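PDB 2PCQ: putative dihydrodipicolinate synthase from Thermus thermophilus, which is of unestablished function but belongs to the dihydrodipicolinate synthetase family, whose members fold as TIM barrels with a closed parallel sheet of eight strands. Local coordinates for residues G14-E19 / R52-R57; E29-G34 / L199-Y204; G79-A84 / E113-K118; L245-L250 / P264-F269. One frame throughout, in Å; residues are numbered along the deposited sequence.

Interaction 1: residues G14-E19 / R52-R57; sequences GRLDEE and RARGLR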
loop_
_atom_site.group_PDB
_atom_site.type_symbol
_atom_site.label_atom_id
_atom_site.label_comp_id
_atom_site.label_asym_id
_atom_site.label_seq_id
_atom_site.Cartn_x
_atom_site.Cartn_y
_atom_site.Cartn_z
ATOM N N GLY A 14 -4.162 -16.713 29.613
ATOM C CA GLY A 14 -3.138 -15.752 29.246
ATOM C C GLY A 14 -1.974 -15.645 30.208
ATOM O O GLY A 14 -1.160 -14.732 30.095
ATOM N N ARG A 15 -1.888 -16.567 31.158
ATOM C CA ARG A 15 -0.793 -16.551 32.121
ATOM C C ARG A 15 0.451 -17.205 31.525
ATOM O O ARG A 15 0.371 -18.279 30.930
ATOM C CB ARG A 15 -1.194 -17.294 33.403
ATOM C CG ARG A 15 -2.237 -16.576 34.256
ATOM C CD ARG A 15 -2.542 -17.360 35.531
ATOM N NE ARG A 15 -3.339 -18.555 35.266
ATOM C CZ ARG A 15 -4.667 -18.599 35.325
ATOM N NH1 ARG A 15 -5.356 -17.513 35.650
ATOM N NH2 ARG A 15 -5.309 -19.727 35.048
ATOM N N LEU A 16 1.599 -16.550 31.673
ATOM C CA LEU A 16 2.847 -17.099 31.165
ATOM C C LEU A 16 3.084 -18.440 31.855
ATOM O O LEU A 16 2.947 -18.548 33.074
ATOM C CB LEU A 16 4.012 -16.152 31.473
ATOM C CG LEU A 16 5.408 -16.677 31.119
ATOM C CD1 LEU A 16 5.511 -16.889 29.613
ATOM C CD2 LEU A 16 6.468 -15.695 31.596
ATOM N N ASP A 17 3.429 -19.463 31.078
ATOM C CA ASP A 17 3.681 -20.785 31.645
ATOM C C ASP A 17 5.167 -21.101 31.513
ATOM O O ASP A 17 5.603 -21.653 30.503
ATOM C CB ASP A 17 2.865 -21.848 30.908
ATOM C CG ASP A 17 2.885 -23.195 31.618
ATOM O OD1 ASP A 17 3.899 -23.517 32.275
ATOM O OD2 ASP A 17 1.891 -23.939 31.506
ATOM N N GLU A 18 5.935 -20.743 32.537
ATOM C CA GLU A 18 7.380 -20.963 32.558
ATOM C C GLU A 18 7.778 -22.427 32.399
ATOM O O GLU A 18 8.706 -22.750 31.655
ATOM C CB GLU A 18 7.970 -20.418 33.862
ATOM C CG GLU A 18 7.811 -18.916 34.027
ATOM C CD GLU A 18 8.242 -18.430 35.396
ATOM O OE1 GLU A 18 9.392 -18.707 35.802
ATOM O OE2 GLU A 18 7.426 -17.765 36.067
ATOM N N GLU A 19 7.084 -23.309 33.110
ATOM C CA GLU A 19 7.378 -24.736 33.041
ATOM C C GLU A 19 7.208 -25.246 31.614
ATOM O O GLU A 19 8.062 -25.964 31.096
ATOM C CB GLU A 19 6.455 -25.516 33.982
ATOM C CG GLU A 19 6.696 -25.272 35.468
ATOM C CD GLU A 19 6.537 -23.815 35.867
ATOM O OE1 GLU A 19 5.519 -23.198 35.483
ATOM O OE2 GLU A 19 7.429 -23.290 36.572
ATOM N N ARG A 52 8.977 -10.877 30.528
ATOM C CA ARG A 52 10.041 -11.087 29.549
ATOM C C ARG A 52 11.289 -11.649 30.233
ATOM O O ARG A 52 11.880 -12.622 29.768
ATOM C CB ARG A 52 10.388 -9.758 28.867
ATOM C CG ARG A 52 11.457 -9.837 27.783
ATOM C CD ARG A 52 11.924 -8.438 27.401
ATOM N NE ARG A 52 12.596 -7.788 28.524
ATOM C CZ ARG A 52 12.566 -6.482 28.777
ATOM N NH1 ARG A 52 11.891 -5.656 27.989
ATOM N NH2 ARG A 52 13.216 -6.001 29.827
ATOM N N ALA A 53 11.688 -11.026 31.337
ATOM C CA ALA A 53 12.865 -11.459 32.085
ATOM C C ALA A 53 12.616 -12.814 32.743
ATOM O O ALA A 53 13.490 -13.679 32.759
ATOM C CB ALA A 53 13.219 -10.420 33.150
ATOM N N ARG A 54 11.417 -12.990 33.282
ATOM C CA ARG A 54 11.050 -14.233 33.949
ATOM C C ARG A 54 11.061 -15.401 32.962
ATOM O O ARG A 54 11.595 -16.472 33.251
ATOM C CB ARG A 54 9.659 -14.082 34.568
ATOM C CG ARG A 54 9.383 -15.001 35.741
ATOM C CD ARG A 54 8.101 -14.575 36.448
ATOM N NE ARG A 54 6.908 -14.924 35.683
ATOM C CZ ARG A 54 5.817 -14.171 35.619
ATOM N NH1 ARG A 54 5.765 -13.018 36.269
ATOM N NH2 ARG A 54 4.771 -14.574 34.912
ATOM N N GLY A 55 10.471 -15.186 31.791
ATOM C CA GLY A 55 10.425 -16.229 30.786
ATOM C C GLY A 55 11.793 -16.728 30.364
ATOM O O GLY A 55 12.010 -17.933 30.245
ATOM N N LEU A 56 12.722 -15.805 30.141
ATOM C CA LEU A 56 14.068 -16.174 29.715
ATOM C C LEU A 56 14.849 -16.887 30.818
ATOM O O LEU A 56 15.632 -17.792 30.536
ATOM C CB LEU A 56 14.828 -14.931 29.239
ATOM C CG LEU A 56 16.234 -15.136 28.660
ATOM C CD1 LEU A 56 16.191 -16.144 27.518
ATOM C CD2 LEU A 56 16.782 -13.803 28.169
ATOM N N ARG A 57 14.634 -16.484 32.068
ATOM C CA ARG A 57 15.314 -17.113 33.201
ATOM C C ARG A 57 14.861 -18.562 33.383
ATOM O O ARG A 57 15.565 -19.370 33.985
ATOM C CB ARG A 57 15.034 -16.355 34.505
ATOM C CG ARG A 57 15.704 -14.995 34.640
ATOM C CD ARG A 57 15.712 -14.556 36.107
ATOM N NE ARG A 57 14.364 -14.391 36.653
ATOM C CZ ARG A 57 13.639 -13.279 36.540
ATOM N NH1 ARG A 57 14.131 -12.226 35.902
ATOM N NH2 ARG A 57 12.419 -13.222 37.057
HETATM O O HOH W 1 11.818 -17.739 35.613
#

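Interaction 2: residues E29-G34 / L199-Y204; sequences EPLVDG and LAPRAY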
loop_
_atom_site.group_PDB
_atom_site.type_symbol
_atom_site.label_atom_id
_atom_site.label_comp_id
_atom_site.label_asym_id
_atom_site.label_seq_id
_atom_site.Cartn_x
_atom_site.Cartn_y
_atom_site.Cartn_z
ATOM N N GLU A 29 15.135 -28.221 20.863
ATOM C CA GLU A 29 16.557 -27.928 20.703
ATOM C C GLU A 29 17.438 -29.047 20.142
ATOM O O GLU A 29 18.328 -28.785 19.332
ATOM C CB GLU A 29 17.142 -27.425 22.031
ATOM C CG GLU A 29 18.575 -26.917 21.907
ATOM C CD GLU A 29 19.081 -26.256 23.175
ATOM O OE1 GLU A 29 19.047 -26.905 24.242
ATOM O OE2 GLU A 29 19.518 -25.087 23.103
ATOM N N PRO A 30 17.212 -30.305 20.561
ATOM C CA PRO A 30 18.039 -31.405 20.045
ATOM C C PRO A 30 17.913 -31.614 18.537
ATOM O O PRO A 30 18.839 -32.097 17.880
ATOM C CB PRO A 30 17.526 -32.615 20.824
ATOM C CG PRO A 30 17.102 -32.012 22.130
ATOM C CD PRO A 30 16.364 -30.773 21.672
ATOM N N LEU A 31 16.761 -31.240 17.996
ATOM C CA LEU A 31 16.478 -31.410 16.577
ATOM C C LEU A 31 16.986 -30.291 15.678
ATOM O O LEU A 31 16.935 -30.413 14.452
ATOM C CB LEU A 31 14.968 -31.558 16.384
ATOM C CG LEU A 31 14.329 -32.782 17.046
ATOM C CD1 LEU A 31 12.823 -32.609 17.140
ATOM C CD2 LEU A 31 14.684 -34.023 16.238
ATOM N N VAL A 32 17.485 -29.214 16.280
ATOM C CA VAL A 32 17.961 -28.061 15.518
ATOM C C VAL A 32 19.349 -27.570 15.928
ATOM O O VAL A 32 19.916 -28.033 16.914
ATOM C CB VAL A 32 16.963 -26.884 15.657
ATOM C CG1 VAL A 32 15.622 -27.261 15.036
ATOM C CG2 VAL A 32 16.766 -26.545 17.135
ATOM N N ASP A 33 19.885 -26.619 15.169
ATOM C CA ASP A 33 21.208 -26.064 15.446
ATOM C C ASP A 33 21.210 -25.090 16.619
ATOM O O ASP A 33 22.249 -24.844 17.231
ATOM C CB ASP A 33 21.747 -25.360 14.201
ATOM C CG ASP A 33 22.050 -26.326 13.075
ATOM O OD1 ASP A 33 23.031 -27.086 13.199
ATOM O OD2 ASP A 33 21.301 -26.333 12.075
ATOM N N GLY A 34 20.042 -24.533 16.918
ATOM C CA GLY A 34 19.926 -23.588 18.010
ATOM C C GLY A 34 18.509 -23.062 18.070
ATOM O O GLY A 34 17.688 -23.385 17.213
ATOM N N LEU A 199 7.999 -27.623 13.555
ATOM C CA LEU A 199 7.248 -28.829 13.222
ATOM C C LEU A 199 8.028 -29.887 12.453
ATOM O O LEU A 199 7.928 -31.077 12.759
ATOM C CB LEU A 199 5.995 -28.444 12.428
ATOM C CG LEU A 199 5.100 -27.360 13.048
ATOM C CD1 LEU A 199 3.958 -27.033 12.097
ATOM C CD2 LEU A 199 4.561 -27.828 14.390
ATOM N N ALA A 200 8.789 -29.464 11.449
ATOM C CA ALA A 200 9.572 -30.402 10.648
ATOM C C ALA A 200 11.026 -29.948 10.548
ATOM O O ALA A 200 11.549 -29.754 9.452
ATOM C CB ALA A 200 8.963 -30.526 9.252
ATOM N N PRO A 201 11.701 -29.781 11.697
ATOM C CA PRO A 201 13.103 -29.343 11.712
ATOM C C PRO A 201 14.060 -30.188 10.871
ATOM O O PRO A 201 14.964 -29.652 10.229
ATOM C CB PRO A 201 13.458 -29.353 13.199
ATOM C CG PRO A 201 12.522 -30.394 13.775
ATOM C CD PRO A 201 11.231 -30.091 13.059
ATOM N N ARG A 202 13.867 -31.504 10.872
ATOM C CA ARG A 202 14.737 -32.383 10.096
ATOM C C ARG A 202 14.534 -32.211 8.592
ATOM O O ARG A 202 15.471 -32.376 7.817
ATOM C CB ARG A 202 14.520 -33.854 10.501
ATOM C CG ARG A 202 15.113 -34.205 11.873
ATOM C CD ARG A 202 14.866 -35.666 12.283
ATOM N NE ARG A 202 13.440 -35.969 12.369
ATOM C CZ ARG A 202 12.732 -36.532 11.396
ATOM N NH1 ARG A 202 13.315 -36.873 10.253
ATOM N NH2 ARG A 202 11.430 -36.729 11.556
ATOM N N ALA A 203 13.322 -31.857 8.178
ATOM C CA ALA A 203 13.044 -31.680 6.756
ATOM C C ALA A 203 13.762 -30.459 6.189
ATOM O O ALA A 203 14.387 -30.532 5.130
ATOM C CB ALA A 203 11.547 -31.561 6.525
ATOM N N TYR A 204 13.676 -29.333 6.891
ATOM C CA TYR A 204 14.337 -28.121 6.424
ATOM C C TYR A 204 15.851 -28.292 6.456
ATOM O O TYR A 204 16.563 -27.726 5.632
ATOM C CB TYR A 204 13.876 -26.921 7.258
ATOM C CG TYR A 204 12.471 -26.496 6.880
ATOM C CD1 TYR A 204 12.232 -25.793 5.697
ATOM C CD2 TYR A 204 11.372 -26.880 7.650
ATOM C CE1 TYR A 204 10.934 -25.488 5.286
ATOM C CE2 TYR A 204 10.069 -26.582 7.246
ATOM C CZ TYR A 204 9.860 -25.888 6.064
ATOM O OH TYR A 204 8.580 -25.604 5.654
HETATM O O HOH W 2 17.160 -29.044 12.058
#

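Interaction 3: residues G79-A84 / E113-K118; sequences GALLEA and EALAEK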
loop_
_atom_site.group_PDB
_atom_site.type_symbol
_atom_site.label_atom_id
_atom_site.label_comp_id
_atom_site.label_asym_id
_atom_site.label_seq_id
_atom_site.Cartn_x
_atom_site.Cartn_y
_atom_site.Cartn_z
ATOM N N GLY A 79 17.185 -2.881 29.263
ATOM C CA GLY A 79 16.897 -4.014 30.125
ATOM C C GLY A 79 16.823 -5.330 29.368
ATOM O O GLY A 79 17.331 -6.355 29.826
ATOM N N ALA A 80 16.185 -5.303 28.204
ATOM C CA ALA A 80 16.047 -6.495 27.384
ATOM C C ALA A 80 17.425 -7.022 27.004
ATOM O O ALA A 80 17.670 -8.226 27.049
ATOM C CB ALA A 80 15.241 -6.180 26.130
ATOM N N LEU A 81 18.323 -6.116 26.634
ATOM C CA LEU A 81 19.672 -6.505 26.245
ATOM C C LEU A 81 20.441 -7.092 27.428
ATOM O O LEU A 81 21.078 -8.135 27.295
ATOM C CB LEU A 81 20.423 -5.301 25.663
ATOM C CG LEU A 81 21.821 -5.551 25.081
ATOM C CD1 LEU A 81 22.172 -4.450 24.094
ATOM C CD2 LEU A 81 22.848 -5.626 26.203
ATOM N N LEU A 82 20.371 -6.437 28.587
ATOM C CA LEU A 82 21.077 -6.923 29.773
ATOM C C LEU A 82 20.612 -8.325 30.149
ATOM O O LEU A 82 21.416 -9.173 30.526
ATOM C CB LEU A 82 20.856 -5.981 30.962
ATOM C CG LEU A 82 21.443 -4.572 30.846
ATOM C CD1 LEU A 82 21.144 -3.789 32.118
ATOM C CD2 LEU A 82 22.945 -4.654 30.612
ATOM N N GLU A 83 19.307 -8.553 30.042
ATOM C CA GLU A 83 18.714 -9.847 30.356
ATOM C C GLU A 83 19.215 -10.927 29.399
ATOM O O GLU A 83 19.577 -12.023 29.825
ATOM C CB GLU A 83 17.189 -9.741 30.283
ATOM C CG GLU A 83 16.576 -8.969 31.447
ATOM C CD GLU A 83 15.209 -8.385 31.127
ATOM O OE1 GLU A 83 14.521 -8.918 30.230
ATOM O OE2 GLU A 83 14.819 -7.397 31.786
ATOM N N ALA A 84 19.243 -10.603 28.110
ATOM C CA ALA A 84 19.698 -11.537 27.087
ATOM C C ALA A 84 21.164 -11.894 27.302
ATOM O O ALA A 84 21.554 -13.055 27.180
ATOM C CB ALA A 84 19.508 -10.927 25.698
ATOM N N GLU A 113 23.482 1.011 16.434
ATOM C CA GLU A 113 24.865 1.209 16.849
ATOM C C GLU A 113 24.970 1.195 18.369
ATOM O O GLU A 113 25.953 0.709 18.921
ATOM C CB GLU A 113 25.406 2.520 16.276
ATOM C CG GLU A 113 25.408 2.529 14.754
ATOM C CD GLU A 113 25.865 3.846 14.169
ATOM O OE1 GLU A 113 25.763 4.878 14.864
ATOM O OE2 GLU A 113 26.309 3.850 13.002
ATOM N N ALA A 114 23.946 1.709 19.044
ATOM C CA ALA A 114 23.938 1.723 20.500
ATOM C C ALA A 114 23.870 0.289 21.023
ATOM O O ALA A 114 24.609 -0.086 21.934
ATOM C CB ALA A 114 22.750 2.522 21.010
ATOM N N LEU A 115 22.981 -0.514 20.443
ATOM C CA LEU A 115 22.836 -1.904 20.860
ATOM C C LEU A 115 24.082 -2.730 20.517
ATOM O O LEU A 115 24.559 -3.517 21.334
ATOM C CB LEU A 115 21.608 -2.535 20.195
ATOM C CG LEU A 115 20.241 -1.884 20.451
ATOM C CD1 LEU A 115 19.162 -2.663 19.704
ATOM C CD2 LEU A 115 19.936 -1.860 21.944
ATOM N N ALA A 116 24.604 -2.539 19.307
ATOM C CA ALA A 116 25.784 -3.270 18.843
ATOM C C ALA A 116 27.016 -2.947 19.676
ATOM O O ALA A 116 27.971 -3.723 19.721
ATOM C CB ALA A 116 26.055 -2.951 17.375
ATOM N N GLU A 117 26.994 -1.795 20.333
ATOM C CA GLU A 117 28.111 -1.377 21.162
ATOM C C GLU A 117 28.178 -2.263 22.404
ATOM O O GLU A 117 29.251 -2.463 22.976
ATOM C CB GLU A 117 27.924 0.085 21.579
ATOM C CG GLU A 117 29.115 0.706 22.287
ATOM C CD GLU A 117 30.366 0.710 21.425
ATOM O OE1 GLU A 117 30.307 1.224 20.285
ATOM O OE2 GLU A 117 31.407 0.201 21.890
ATOM N N LYS A 118 27.035 -2.815 22.803
ATOM C CA LYS A 118 26.953 -3.655 24.001
ATOM C C LYS A 118 26.828 -5.162 23.729
ATOM O O LYS A 118 27.174 -5.984 24.586
ATOM C CB LYS A 118 25.748 -3.216 24.846
ATOM C CG LYS A 118 25.684 -1.721 25.161
ATOM C CD LYS A 118 26.823 -1.263 26.063
ATOM C CE LYS A 118 26.729 -1.897 27.438
ATOM N NZ LYS A 118 27.808 -1.419 28.350
#

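Interaction 4: residues L245-L250 / P264-F269; sequences LRHLGL and PLWERF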
loop_
_atom_site.group_PDB
_atom_site.type_symbol
_atom_site.label_atom_id
_atom_site.label_comp_id
_atom_site.label_asym_id
_atom_site.label_seq_id
_atom_site.Cartn_x
_atom_site.Cartn_y
_atom_site.Cartn_z
ATOM N N LEU A 245 1.552 -27.502 17.417
ATOM C CA LEU A 245 2.441 -28.061 18.419
ATOM C C LEU A 245 1.643 -28.803 19.488
ATOM O O LEU A 245 2.044 -29.885 19.911
ATOM C CB LEU A 245 3.300 -26.962 19.048
ATOM C CG LEU A 245 4.414 -26.449 18.130
ATOM C CD1 LEU A 245 4.998 -25.160 18.685
ATOM C CD2 LEU A 245 5.492 -27.516 17.994
ATOM N N ARG A 246 0.517 -28.235 19.920
ATOM C CA ARG A 246 -0.308 -28.903 20.927
ATOM C C ARG A 246 -0.807 -30.225 20.354
ATOM O O ARG A 246 -0.823 -31.245 21.039
ATOM C CB ARG A 246 -1.511 -28.042 21.339
ATOM C CG ARG A 246 -1.160 -26.750 22.089
ATOM C CD ARG A 246 -2.361 -26.215 22.875
ATOM N NE ARG A 246 -3.534 -25.991 22.033
ATOM C CZ ARG A 246 -3.685 -24.957 21.209
ATOM N NH1 ARG A 246 -2.733 -24.033 21.112
ATOM N NH2 ARG A 246 -4.784 -24.849 20.477
ATOM N N HIS A 247 -1.197 -30.206 19.084
ATOM C CA HIS A 247 -1.691 -31.407 18.421
ATOM C C HIS A 247 -0.641 -32.517 18.415
ATOM O O HIS A 247 -0.976 -33.696 18.531
ATOM C CB HIS A 247 -2.114 -31.077 16.989
ATOM C CG HIS A 247 -2.553 -32.270 16.200
ATOM N ND1 HIS A 247 -1.698 -32.981 15.386
ATOM C CD2 HIS A 247 -3.755 -32.885 16.111
ATOM C CE1 HIS A 247 -2.355 -33.981 14.827
ATOM N NE2 HIS A 247 -3.606 -33.945 15.250
ATOM N N LEU A 248 0.626 -32.133 18.284
ATOM C CA LEU A 248 1.726 -33.087 18.274
ATOM C C LEU A 248 2.145 -33.468 19.692
ATOM O O LEU A 248 3.118 -34.191 19.885
ATOM C CB LEU A 248 2.928 -32.505 17.525
ATOM C CG LEU A 248 2.717 -32.219 16.037
ATOM C CD1 LEU A 248 3.945 -31.527 15.475
ATOM C CD2 LEU A 248 2.444 -33.525 15.296
ATOM N N GLY A 249 1.417 -32.966 20.682
ATOM C CA GLY A 249 1.728 -33.295 22.062
ATOM C C GLY A 249 2.723 -32.412 22.795
ATOM O O GLY A 249 3.060 -32.707 23.937
ATOM N N LEU A 250 3.204 -31.342 22.166
ATOM C CA LEU A 250 4.155 -30.457 22.840
ATOM C C LEU A 250 3.413 -29.344 23.587
ATOM O O LEU A 250 2.356 -28.890 23.148
ATOM C CB LEU A 250 5.149 -29.864 21.834
ATOM C CG LEU A 250 6.145 -30.861 21.230
ATOM C CD1 LEU A 250 7.119 -30.136 20.319
ATOM C CD2 LEU A 250 6.905 -31.561 22.340
ATOM N N PRO A 264 -8.483 -20.736 12.278
ATOM C CA PRO A 264 -9.531 -21.000 11.286
ATOM C C PRO A 264 -8.992 -21.882 10.152
ATOM O O PRO A 264 -9.751 -22.409 9.341
ATOM C CB PRO A 264 -9.896 -19.601 10.780
ATOM C CG PRO A 264 -9.555 -18.711 11.934
ATOM C CD PRO A 264 -8.249 -19.286 12.414
ATOM N N LEU A 265 -7.672 -22.027 10.093
ATOM C CA LEU A 265 -7.046 -22.833 9.050
ATOM C C LEU A 265 -6.723 -24.253 9.495
ATOM O O LEU A 265 -6.143 -25.022 8.733
ATOM C CB LEU A 265 -5.760 -22.159 8.569
ATOM C CG LEU A 265 -5.936 -20.856 7.784
ATOM C CD1 LEU A 265 -4.586 -20.213 7.545
ATOM C CD2 LEU A 265 -6.627 -21.151 6.460
ATOM N N TRP A 266 -7.106 -24.609 10.716
ATOM C CA TRP A 266 -6.795 -25.941 11.223
ATOM C C TRP A 266 -7.266 -27.080 10.330
ATOM O O TRP A 266 -6.514 -28.016 10.068
ATOM C CB TRP A 266 -7.364 -26.141 12.628
ATOM C CG TRP A 266 -6.938 -27.451 13.222
ATOM C CD1 TRP A 266 -7.747 -28.486 13.601
ATOM C CD2 TRP A 266 -5.593 -27.880 13.473
ATOM N NE1 TRP A 266 -6.988 -29.532 14.073
ATOM C CE2 TRP A 266 -5.665 -29.186 14.007
ATOM C CE3 TRP A 266 -4.335 -27.284 13.301
ATOM C CZ2 TRP A 266 -4.523 -29.911 14.371
ATOM C CZ3 TRP A 266 -3.199 -28.005 13.663
ATOM C CH2 TRP A 266 -3.302 -29.305 14.193
ATOM N N GLU A 267 -8.507 -27.001 9.865
ATOM C CA GLU A 267 -9.061 -28.046 9.012
ATOM C C GLU A 267 -8.224 -28.282 7.757
ATOM O O GLU A 267 -8.079 -29.417 7.306
ATOM C CB GLU A 267 -10.502 -27.700 8.632
ATOM C CG GLU A 267 -11.166 -28.713 7.724
ATOM C CD GLU A 267 -12.669 -28.519 7.641
ATOM O OE1 GLU A 267 -13.111 -27.382 7.368
ATOM O OE2 GLU A 267 -13.409 -29.504 7.848
ATOM N N ARG A 268 -7.675 -27.212 7.193
ATOM C CA ARG A 268 -6.847 -27.334 5.998
ATOM C C ARG A 268 -5.432 -27.780 6.359
ATOM O O ARG A 268 -4.792 -28.512 5.610
ATOM C CB ARG A 268 -6.769 -25.995 5.261
ATOM C CG ARG A 268 -8.063 -25.557 4.599
ATOM C CD ARG A 268 -7.947 -24.127 4.087
ATOM N NE ARG A 268 -6.862 -23.970 3.123
ATOM C CZ ARG A 268 -6.460 -22.799 2.637
ATOM N NH1 ARG A 268 -7.055 -21.680 3.029
ATOM N NH2 ARG A 268 -5.468 -22.746 1.758
ATOM N N PHE A 269 -4.952 -27.338 7.515
ATOM C CA PHE A 269 -3.601 -27.669 7.950
ATOM C C PHE A 269 -3.434 -29.100 8.455
ATOM O O PHE A 269 -2.421 -29.738 8.177
ATOM C CB PHE A 269 -3.162 -26.703 9.051
ATOM C CG PHE A 269 -1.683 -26.689 9.291
ATOM C CD1 PHE A 269 -0.821 -26.120 8.358
ATOM C CD2 PHE A 269 -1.150 -27.225 10.456
ATOM C CE1 PHE A 269 0.552 -26.082 8.585
ATOM C CE2 PHE A 269 0.220 -27.192 10.694
ATOM C CZ PHE A 269 1.074 -26.617 9.756
#

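Interaction 1: residues G14-E19 / R52-R57
A salt bridge set beside a small apolar patch, E18 and L16 against R54 and G55, joins the start of helix 18-28 to helix 49-57 on the outside of the TIM barrel. E18 OE2 lies 2.9 Å from R54 NE, but the N-H points well off the line to the acceptor (124°), so the hydrogen bond inside the ion pair is weak. The two side chains cross at about a right angle, while the carboxylate and guanidinium planes differ by 32°. R54 is bent at chi3 (74°), so that NE meets E18 while NH2 lies near L16 CB and CD2; NH1 forms a salt bridge with E50. The second carboxylate oxygen works through water: one molecule donates to E18 OE1 at 2.6 Å and to R54 O at 2.7 Å, so side chain and helix backbone of the same arginine are both engaged. Alongside the ion pair, L16 runs past R54 in the opposite direction, its CB 3.9 Å from R54 NH2. The end of that leucine, CD2, rests 4.0 Å from G55 N, where the absence of a side chain brings the helix backbone close. D17 caps the new helix through A20 N. On the far side of helix 49-57 lies helix 74-87, met by R52, A53 and L56, while L16 also packs on T8 in the loop beyond strand 2-6.

Interaction 2: residues E29-G34 / L199-Y204
P201 and L31 carry most of this contact, with R202 lending its aliphatic chain at the margin. The two backbones come nearest at the same pair, L31 CA and P201 CA lying 6.3 Å apart. P201 follows the N-cap residue A200 and opens helix 201-212, a place where proline is well tolerated, since the N-H groups of the first turn have no partner within the helix. Its ring is turned to the short 3-10 turn of residues 29-31 and is met by two side chains at different atoms. L31 CB touches P201 CG at 3.8 Å, and the leucine branch CD1 reaches the same ring carbon at 4.0 Å. V32 comes to the neighbouring ring atom, its CG1 lying 3.5 Å from P201 CB; with CG1 anti to the carbonyl carbon (chi1 -64°), it is this methyl that is turned to the proline. V32 is buried and also packs on P4 of strand 2-6. The other branch of L31, CD2, lies 4.3 Å from R202 CD, a looser touch, while the guanidinium of R202 goes elsewhere, chiefly to G280 O. The polar backbone atoms beside the ring are joined by water: one molecule donates to L31 O at 2.8 Å and to P201 O at 2.9 Å. Close by, D33 pairs with R205, adding a charged link between the same parts of the chain. Such a meeting of the first beta/alpha unit with the helix that follows the eighth strand is characteristic of a TIM barrel, whose sheet closes by setting its last strand beside its first.

Interaction 3: residues G79-A84 / E113-K118
From helix 74-87, L81 reaches across to L115 and K118 of helix 107-118, and it is the one residue of 79-84 that touches 113-118. Just before it, A80 faces inward to L69 of strand 66-69. L81 itself holds CG anti to its own N (chi1 -175°), which carries both methyls out toward the other helix; the nearest backbone approach is L81 CA to L115 CA, 7.8 Å. Its CD1 lies 3.8 Å from L115 O, a carbonyl already accepting from K118 N at 3.0 Å, so the methyl settles against a backbone turn whose polar atom is in use. The same CD1 meets L115 CD2 at 4.0 Å, methyl to methyl. K118 contributes its root: CB is 3.9 Å from L81 CD1 and 4.0 Å from CD2 of that leucine, straddled by the two branches. Bends at chi2 and chi3 then lead the lysine chain away from the contact, keeping its amine off the apolar patch. Further along, E83 turns the other way and forms a salt bridge with R52. Helix 74-87 thus lies between helices 49-57 and 107-118, with L81 also packed on L69 and L92 and L115 on A94, over strands 66-69 and 91-94 of the barrel.

Interaction 4: residues L245-L250 / P264-F269
H247 and W266 meet between two helices that follow the TIM barrel's eighth strand, and even these nearest residues keep their CA atoms 10.4 Å apart, a distance bridged by long side chains. H247 closes the helical part of 245-250, after which the chain leaves through a Schellman motif. G249 takes a positive phi of 89°, L250 N bonds back to L245 O at 2.9 Å, and G249 N bonds to R246 O at 2.8 Å. Across from it, helix 266-278 is just beginning, with F269 N donating to L265 O. Both aromatic residues hold CG anti to the backbone N, which directs each ring toward the other helix, and the side chains cross at about a right angle. The result is an offset edge-to-face pair, the edge of the W266 indole directed to the face of the H247 imidazole, with the H247 and W266 planes at 62° and 5.2 Å between the imidazole centroid and that of the six-membered indole ring. H247 also packs on L270, L273 and E274, and W266 on Q243; the contact lies at the surface. At the root of the histidine, H247 CB lies 3.5 Å from W266 CH2.

From the N terminus, interaction 1 closes a loop of 32 residues, bringing the chain after strand 2-6 to helix 49-57. Interaction 2 opens within that loop and closes far later, at 199-204, so the two cross. Nested inside the long loop of interaction 2 is interaction 3, a local join of consecutive barrel helices; it touches interaction 1 through R52 and E83. Interaction 4 comes last, closing a loop of 13 residues without helix or strand and so joining helices 216-247 and 266-278. It meets interaction 2 where L199 packs on L245, L248 and F269. Together they tie neighbouring outer helices, the barrel's first and last units, and the C-terminal helices.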